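Local coordinates for protein glycoside hydrolase YxiA (Bacillus licheniformis, PDB 3LV4) that probably hydrolyses arabinan as a calcium-binding glycoside hydrolase of family 43, similar to endo-1,5-alpha-L-arabinosidases, at residues Met218-Leu223 and Asn230-Arg235; Phe280-Gly285 and Ile370-Glu375. All blocks are in the same frame, centred on the assembly; numbering follows the deposited sequence.

Contact 1 (Met218-Leu223 and Asn230-Arg235); sequences MSFGGL and NIRVAR
One face of the F220 ring carries the side chain of R232, whose CD sits 3.5 Å above the ring centroid and only 12° off its normal, a CH-pi contact. The selenium of selenomethionine M218 lies at the edge of the ring, in its plane. The guanidinium of R232 runs almost parallel to the ring plane, 4° from it, with F220 CD2 over one of its faces near the rim; arginine suits the place because its methylene lies over the ring while the polar head continues past the ring's centre. At the guanidinium edge is the amide of N230, and R232 NE donates to N230 OD1 over 2.8 Å, nearly straight and in both planes. N230 leans forward along its own strand toward R232, its CG set between the backbone N and the carbonyl carbon (chi1 63°). M218 extends the same face, its CE 3.9 Å from A234 CB, where a small residue leaves space for the long chain. Beneath these side chains runs an antiparallel hairpin, with M218-R232 and F220-N230 as hydrogen-bonded pairs; R232 N to M218 O is 2.8 Å. S219 and I231 pair on the other face, where S219 OG bonds H291 N near the predicted proton donor E201. The guanidinium is fixed in its plane by the NE bond and lies against F220, while the carbonyls of E268, Y270 and K364 take its NH groups and probably stabilise its charge.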
HETATM    1  N   MSE A 218      -2.812   3.722   2.135  1.00  7.47           N
HETATM    2  CA  MSE A 218      -2.455   4.830   1.272  1.00 10.84           C
HETATM    3  C   MSE A 218      -0.986   5.156   1.451  1.00  9.50           C
HETATM    4  O   MSE A 218      -0.362   4.749   2.437  1.00 10.24           O
HETATM    5  CB  MSE A 218      -3.319   6.051   1.585  1.00 14.85           C
HETATM    6  CG  MSE A 218      -3.394   6.372   3.039  1.00 19.29           C
HETATM    7 SE   MSE A 218      -4.967   7.461   3.469  1.00 22.65          SE
HETATM    8  CE  MSE A 218      -5.066   6.994   5.373  1.00 18.92           C
ATOM      9  N   SER A 219      -0.425   5.865   0.484  1.00  8.32           N
ATOM     10  CA  SER A 219       0.974   6.262   0.562  1.00  7.93           C
ATOM     11  C   SER A 219       1.057   7.762   0.756  1.00  7.85           C
ATOM     12  O   SER A 219       0.418   8.526   0.027  1.00  9.70           O
ATOM     13  CB  SER A 219       1.737   5.825  -0.697  1.00  9.76           C
ATOM     14  OG  SER A 219       1.804   4.408  -0.746  1.00 10.62           O
ATOM     15  N   PHE A 220       1.813   8.171   1.770  1.00  6.76           N
ATOM     16  CA  PHE A 220       2.054   9.587   2.044  1.00  7.00           C
ATOM     17  C   PHE A 220       3.439   9.958   1.502  1.00  8.61           C
ATOM     18  O   PHE A 220       4.357   9.126   1.486  1.00  9.33           O
ATOM     19  CB  PHE A 220       2.034   9.856   3.553  1.00  6.97           C
ATOM     20  CG  PHE A 220       0.659  10.086   4.142  1.00  8.17           C
ATOM     21  CD1 PHE A 220      -0.442   9.356   3.719  1.00  8.98           C
ATOM     22  CD2 PHE A 220       0.491  11.009   5.172  1.00  8.21           C
ATOM     23  CE1 PHE A 220      -1.696   9.559   4.296  1.00  9.54           C
ATOM     24  CE2 PHE A 220      -0.755  11.219   5.751  1.00  9.08           C
ATOM     25  CZ  PHE A 220      -1.854  10.495   5.307  1.00  9.68           C
ATOM     26  N   GLY A 221       3.611  11.205   1.084  1.00  7.67           N
ATOM     27  CA  GLY A 221       4.911  11.640   0.587  1.00  9.76           C
ATOM     28  C   GLY A 221       5.150  11.355  -0.889  1.00 10.13           C
ATOM     29  O   GLY A 221       4.211  11.111  -1.653  1.00  9.64           O
ATOM     30  N   GLY A 222       6.418  11.390  -1.288  1.00  9.75           N
ATOM     31  CA  GLY A 222       6.804  11.225  -2.682  1.00  8.76           C
ATOM     32  C   GLY A 222       7.465   9.888  -2.973  1.00  8.82           C
ATOM     33  O   GLY A 222       8.241   9.368  -2.153  1.00  9.22           O
ATOM     34  N   LEU A 223       7.161   9.323  -4.145  1.00  8.49           N
ATOM     35  CA  LEU A 223       7.663   7.998  -4.503  1.00  8.18           C
ATOM     36  C   LEU A 223       9.185   7.904  -4.670  1.00  9.85           C
ATOM     37  O   LEU A 223       9.764   6.831  -4.458  1.00 10.76           O
ATOM     38  CB  LEU A 223       6.969   7.489  -5.769  1.00  9.76           C
ATOM     39  CG  LEU A 223       7.287   8.240  -7.062  1.00 10.44           C
ATOM     40  CD1 LEU A 223       8.498   7.629  -7.782  1.00 12.19           C
ATOM     41  CD2 LEU A 223       6.072   8.217  -7.962  1.00 11.76           C
ATOM     42  N   ASN A 230       5.752   6.636   2.412  1.00  7.13           N
ATOM     43  CA  ASN A 230       5.453   5.739   3.514  1.00  8.79           C
ATOM     44  C   ASN A 230       3.999   5.300   3.501  1.00  9.58           C
ATOM     45  O   ASN A 230       3.098   6.094   3.216  1.00  9.93           O
ATOM     46  CB  ASN A 230       5.859   6.350   4.875  1.00  8.68           C
ATOM     47  CG  ASN A 230       5.088   7.612   5.213  1.00  9.41           C
ATOM     48  OD1 ASN A 230       4.264   7.620   6.132  1.00  9.32           O
ATOM     49  ND2 ASN A 230       5.356   8.692   4.482  1.00 10.45           N
ATOM     50  N   ILE A 231       3.787   4.023   3.799  1.00  7.98           N
ATOM     51  CA  ILE A 231       2.453   3.438   3.808  1.00  7.43           C
ATOM     52  C   ILE A 231       1.760   3.747   5.124  1.00  9.22           C
ATOM     53  O   ILE A 231       2.333   3.558   6.198  1.00  8.82           O
ATOM     54  CB  ILE A 231       2.507   1.909   3.597  1.00  8.76           C
ATOM     55  CG1 ILE A 231       3.004   1.595   2.181  1.00 10.36           C
ATOM     56  CG2 ILE A 231       1.131   1.282   3.846  1.00 10.12           C
ATOM     57  CD1 ILE A 231       3.465   0.149   1.976  1.00 10.63           C
ATOM     58  N   ARG A 232       0.532   4.241   5.030  1.00  8.30           N
ATOM     59  CA  ARG A 232      -0.269   4.526   6.207  1.00  8.37           C
ATOM     60  C   ARG A 232      -1.614   3.849   6.049  1.00 10.25           C
ATOM     61  O   ARG A 232      -2.015   3.478   4.937  1.00  9.22           O
ATOM     62  CB  ARG A 232      -0.455   6.034   6.401  1.00  7.68           C
ATOM     63  CG  ARG A 232       0.856   6.804   6.476  1.00  7.74           C
ATOM     64  CD  ARG A 232       0.738   8.135   7.220  1.00  7.22           C
ATOM     65  NE  ARG A 232       2.058   8.754   7.346  1.00  7.56           N
ATOM     66  CZ  ARG A 232       2.354   9.758   8.168  1.00  8.47           C
ATOM     67  NH1 ARG A 232       1.408  10.300   8.932  1.00 10.14           N
ATOM     68  NH2 ARG A 232       3.599  10.232   8.210  1.00  7.57           N
ATOM     69  N   VAL A 233      -2.317   3.687   7.161  1.00  9.26           N
ATOM     70  CA  VAL A 233      -3.602   3.010   7.124  1.00  7.80           C
ATOM     71  C   VAL A 233      -4.596   3.710   8.050  1.00  8.14           C
ATOM     72  O   VAL A 233      -4.206   4.370   9.031  1.00  8.08           O
ATOM     73  CB  VAL A 233      -3.439   1.512   7.484  1.00  6.50           C
ATOM     74  CG1 VAL A 233      -3.033   1.345   8.962  1.00  8.04           C
ATOM     75  CG2 VAL A 233      -4.705   0.717   7.141  1.00  7.45           C
ATOM     76  N   ALA A 234      -5.876   3.593   7.702  1.00  6.32           N
ATOM     77  CA  ALA A 234      -6.973   4.095   8.510  1.00  6.11           C
ATOM     78  C   ALA A 234      -8.073   3.051   8.393  1.00  6.72           C
ATOM     79  O   ALA A 234      -7.973   2.145   7.560  1.00  9.18           O
ATOM     80  CB  ALA A 234      -7.449   5.452   7.978  1.00  6.90           C
ATOM     81  N   ARG A 235      -9.115   3.142   9.210  1.00  7.49           N
ATOM     82  CA  ARG A 235     -10.138   2.097   9.159  1.00  8.23           C
ATOM     83  C   ARG A 235     -11.559   2.629   9.325  1.00  7.32           C
ATOM     84  O   ARG A 235     -11.776   3.721   9.855  1.00  8.84           O
ATOM     85  CB  ARG A 235      -9.862   1.005  10.204  1.00  7.45           C
ATOM     86  CG  ARG A 235     -10.176   1.427  11.637  1.00  8.78           C
ATOM     87  CD  ARG A 235      -9.709   0.385  12.636  1.00  8.26           C
ATOM     88  NE  ARG A 235     -10.082   0.765  13.996  1.00  9.70           N
ATOM     89  CZ  ARG A 235      -9.818   0.046  15.081  1.00 11.39           C
ATOM     90  NH1 ARG A 235      -9.167  -1.109  14.983  1.00 11.39           N
ATOM     91  NH2 ARG A 235     -10.208   0.488  16.270  1.00 11.72           N
TER

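Contact 2 (Phe280-Gly285 and Ile370-Glu375); sequences FNNKNG and IKESKE. With CA (calcium ion), chain D.
Hydrogen bonding joins the two segments where S373 meets the type I' turn F280-K283: the backbone N of N281 donates to S373 OG at 2.8 Å, with an N-H...O angle of 165°. Serine fits here because its short hydroxyl accepts this bond while also pairing with E358, a calcium ligand. S373 OG stands between its own backbone N and carbonyl carbon (chi1 69°), which turns it up toward the turn. K283 N closes the turn on F280 O, and asparagines at N281 and N282 suit its positive phi angles. The side chain of E372 bends at chi2, bringing its carboxylate beside N282.

Metal coordination bridges the same segments. N281 OD1 lies 2.4 Å from the calcium ion and E375 OE2 2.5 Å; three waters and E358 also bind it. These hard oxygen donors, two of them carboxylates, match the cation's charge.

Apolar contact is slight: F280 CD1 lies 3.8 Å from S373 CB.

The turn follows strand 272-280, which runs parallel to strand 371-378. F280 packs against strands 355-363 and 437-442 of the C-terminal lipocalin-like region. The ion, held by N281 on one side and by E358 and E375 on the other, adds a second link between the two regions.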
ATOM      1  N   PHE A 280      18.232  -2.436   8.978  1.00  9.01           N
ATOM      2  CA  PHE A 280      18.641  -3.218  10.138  1.00  8.06           C
ATOM      3  C   PHE A 280      20.147  -3.427  10.081  1.00 10.13           C
ATOM      4  O   PHE A 280      20.664  -4.030   9.138  1.00 10.81           O
ATOM      5  CB  PHE A 280      17.961  -4.584  10.141  1.00  8.89           C
ATOM      6  CG  PHE A 280      16.537  -4.567  10.636  1.00  8.64           C
ATOM      7  CD1 PHE A 280      16.259  -4.365  11.984  1.00  8.93           C
ATOM      8  CD2 PHE A 280      15.477  -4.801   9.763  1.00  8.95           C
ATOM      9  CE1 PHE A 280      14.952  -4.369  12.453  1.00 10.17           C
ATOM     10  CE2 PHE A 280      14.156  -4.806  10.228  1.00  9.83           C
ATOM     11  CZ  PHE A 280      13.899  -4.595  11.581  1.00 11.08           C
ATOM     12  N   ASN A 281      20.852  -2.933  11.090  1.00 10.26           N
ATOM     13  CA  ASN A 281      22.303  -3.099  11.143  1.00 13.64           C
ATOM     14  C   ASN A 281      23.021  -2.535   9.930  1.00 12.16           C
ATOM     15  O   ASN A 281      24.097  -3.013   9.556  1.00 14.54           O
ATOM     16  CB  ASN A 281      22.659  -4.568  11.310  1.00 16.91           C
ATOM     17  CG  ASN A 281      22.936  -4.909  12.730  1.00 22.45           C
ATOM     18  OD1 ASN A 281      23.594  -4.140  13.426  1.00 20.67           O
ATOM     19  ND2 ASN A 281      22.430  -6.048  13.187  1.00 24.79           N
ATOM     20  N   ASN A 282      22.419  -1.518   9.321  1.00 12.88           N
ATOM     21  CA  ASN A 282      22.978  -0.898   8.125  1.00 11.83           C
ATOM     22  C   ASN A 282      23.215  -1.897   7.000  1.00 12.65           C
ATOM     23  O   ASN A 282      24.036  -1.660   6.116  1.00 12.83           O
ATOM     24  CB  ASN A 282      24.274  -0.145   8.442  1.00 11.47           C
ATOM     25  CG  ASN A 282      24.715   0.765   7.306  1.00 11.74           C
ATOM     26  OD1 ASN A 282      23.897   1.484   6.725  1.00 13.59           O
ATOM     27  ND2 ASN A 282      26.009   0.732   6.976  1.00 11.32           N
ATOM     28  N   LYS A 283      22.495  -3.017   7.032  1.00 13.26           N
ATOM     29  CA  LYS A 283      22.614  -4.010   5.971  1.00 13.38           C
ATOM     30  C   LYS A 283      21.348  -3.993   5.128  1.00 15.03           C
ATOM     31  O   LYS A 283      20.243  -4.239   5.622  1.00 13.89           O
ATOM     32  CB  LYS A 283      22.877  -5.401   6.533  1.00 19.71           C
ATOM     33  CG  LYS A 283      24.224  -5.478   7.249  1.00 27.54           C
ATOM     34  CD  LYS A 283      24.410  -6.783   8.016  1.00 32.55           C
ATOM     35  CE  LYS A 283      25.767  -6.791   8.706  1.00 37.18           C
ATOM     36  NZ  LYS A 283      26.026  -8.068   9.429  1.00 41.12           N
ATOM     37  N   ASN A 284      21.520  -3.696   3.848  1.00 15.51           N
ATOM     38  CA  ASN A 284      20.396  -3.534   2.936  1.00 17.89           C
ATOM     39  C   ASN A 284      19.408  -2.538   3.534  1.00 15.98           C
ATOM     40  O   ASN A 284      19.822  -1.494   4.048  1.00 14.71           O
ATOM     41  CB  ASN A 284      19.757  -4.891   2.658  1.00 20.58           C
ATOM     42  CG  ASN A 284      20.773  -5.899   2.129  1.00 24.72           C
ATOM     43  OD1 ASN A 284      21.702  -5.528   1.404  1.00 25.92           O
ATOM     44  ND2 ASN A 284      20.613  -7.170   2.501  1.00 25.92           N
ATOM     45  N   GLY A 285      18.114  -2.857   3.484  1.00 12.53           N
ATOM     46  CA  GLY A 285      17.082  -1.946   3.961  1.00  9.25           C
ATOM     47  C   GLY A 285      16.179  -1.464   2.837  1.00  9.29           C
ATOM     48  O   GLY A 285      16.368  -1.866   1.685  1.00  9.35           O
ATOM     49  N   ILE A 370      16.945   7.694   6.055  1.00 10.44           N
ATOM     50  CA  ILE A 370      16.993   6.256   6.293  1.00 10.18           C
ATOM     51  C   ILE A 370      17.309   6.029   7.759  1.00 10.61           C
ATOM     52  O   ILE A 370      18.365   6.425   8.250  1.00 11.42           O
ATOM     53  CB  ILE A 370      18.050   5.546   5.431  1.00  8.63           C
ATOM     54  CG1 ILE A 370      17.809   5.842   3.941  1.00  9.18           C
ATOM     55  CG2 ILE A 370      18.009   4.024   5.688  1.00  9.22           C
ATOM     56  CD1 ILE A 370      18.920   5.356   3.032  1.00  9.60           C
ATOM     57  N   LYS A 371      16.383   5.396   8.458  1.00 11.43           N
ATOM     58  CA  LYS A 371      16.511   5.220   9.892  1.00 10.29           C
ATOM     59  C   LYS A 371      17.242   3.930  10.224  1.00 11.59           C
ATOM     60  O   LYS A 371      16.821   2.844   9.824  1.00 13.97           O
ATOM     61  CB  LYS A 371      15.132   5.300  10.545  1.00 11.12           C
ATOM     62  CG  LYS A 371      14.507   6.675  10.310  1.00 14.88           C
ATOM     63  CD  LYS A 371      13.114   6.846  10.878  1.00 17.16           C
ATOM     64  CE  LYS A 371      12.607   8.250  10.528  1.00 18.04           C
ATOM     65  NZ  LYS A 371      11.198   8.522  10.932  1.00 14.85           N
ATOM     66  N   GLU A 372      18.355   4.062  10.939  1.00 12.08           N
ATOM     67  CA  GLU A 372      19.178   2.908  11.307  1.00 10.40           C
ATOM     68  C   GLU A 372      18.624   2.222  12.545  1.00 11.30           C
ATOM     69  O   GLU A 372      18.157   2.888  13.472  1.00 13.10           O
ATOM     70  CB  GLU A 372      20.620   3.343  11.576  1.00 10.14           C
ATOM     71  CG  GLU A 372      21.356   3.861  10.353  1.00 12.65           C
ATOM     72  CD  GLU A 372      21.895   2.751   9.476  1.00 14.40           C
ATOM     73  OE1 GLU A 372      21.851   1.579   9.904  1.00 14.67           O
ATOM     74  OE2 GLU A 372      22.382   3.056   8.361  1.00 15.31           O
ATOM     75  N   SER A 373      18.665   0.894  12.565  1.00 10.39           N
ATOM     76  CA  SER A 373      18.226   0.168  13.751  1.00 10.60           C
ATOM     77  C   SER A 373      19.245   0.357  14.863  1.00 11.49           C
ATOM     78  O   SER A 373      20.437   0.560  14.602  1.00 11.21           O
ATOM     79  CB  SER A 373      18.045  -1.326  13.465  1.00  9.64           C
ATOM     80  OG  SER A 373      19.298  -1.955  13.232  1.00  9.63           O
ATOM     81  N   LYS A 374      18.763   0.285  16.103  1.00 12.33           N
ATOM     82  CA  LYS A 374      19.612   0.382  17.278  1.00 11.44           C
ATOM     83  C   LYS A 374      19.328  -0.790  18.208  1.00 11.02           C
ATOM     84  O   LYS A 374      18.206  -1.309  18.235  1.00  9.82           O
ATOM     85  CB  LYS A 374      19.364   1.710  17.994  1.00 13.77           C
ATOM     86  CG  LYS A 374      19.599   2.900  17.078  1.00 17.56           C
ATOM     87  CD  LYS A 374      19.747   4.186  17.839  1.00 22.17           C
ATOM     88  CE  LYS A 374      20.160   5.306  16.900  1.00 23.74           C
ATOM     89  NZ  LYS A 374      19.784   6.631  17.445  1.00 27.25           N
ATOM     90  N   GLU A 375      20.341  -1.206  18.964  1.00 11.81           N
ATOM     91  CA  GLU A 375      20.212  -2.384  19.820  1.00 10.62           C
ATOM     92  C   GLU A 375      19.518  -2.121  21.145  1.00  9.95           C
ATOM     93  O   GLU A 375      19.832  -1.158  21.850  1.00 10.11           O
ATOM     94  CB  GLU A 375      21.582  -3.022  20.083  1.00 11.16           C
ATOM     95  CG  GLU A 375      22.286  -3.441  18.828  1.00 16.61           C
ATOM     96  CD  GLU A 375      23.541  -4.244  19.098  1.00 20.97           C
ATOM     97  OE1 GLU A 375      23.811  -4.579  20.273  1.00 25.98           O
ATOM     98  OE2 GLU A 375      24.260  -4.548  18.130  1.00 20.66           O
TER
HETATM   99 CA    CA D 504      24.009  -3.944  15.749  1.00 17.73          CA
HETATM  100  O   HOH W   1      24.719  -6.517  15.468  1.00 31.36           O
HETATM  101  O   HOH W   2      22.785  -1.769  15.559  1.00 13.92           O
HETATM  102  O   HOH W   3      25.975  -1.961  16.069  1.00 40.55           O

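In the fold
Contact 1 is complete in the sequence before contact 2 begins; their centres lie about 21 Å apart, and about 8 Å separates their nearest atoms. A run of paired strands connects them: 213-220 with 230-236, then 272-280, then 371-378. The first three fall in the family 43 range and the last in the C-terminal lipocalin-like range, so the strand pairing carries from one region into the other. Contact 1 is buried near the centre of the chain, close to the predicted catalytic residue E201 and the calcium-binding H291; contact 2 lies at the surface. Strand 272-280 therefore links the surroundings of the probable active site to the calcium-bridged boundary between the two regions.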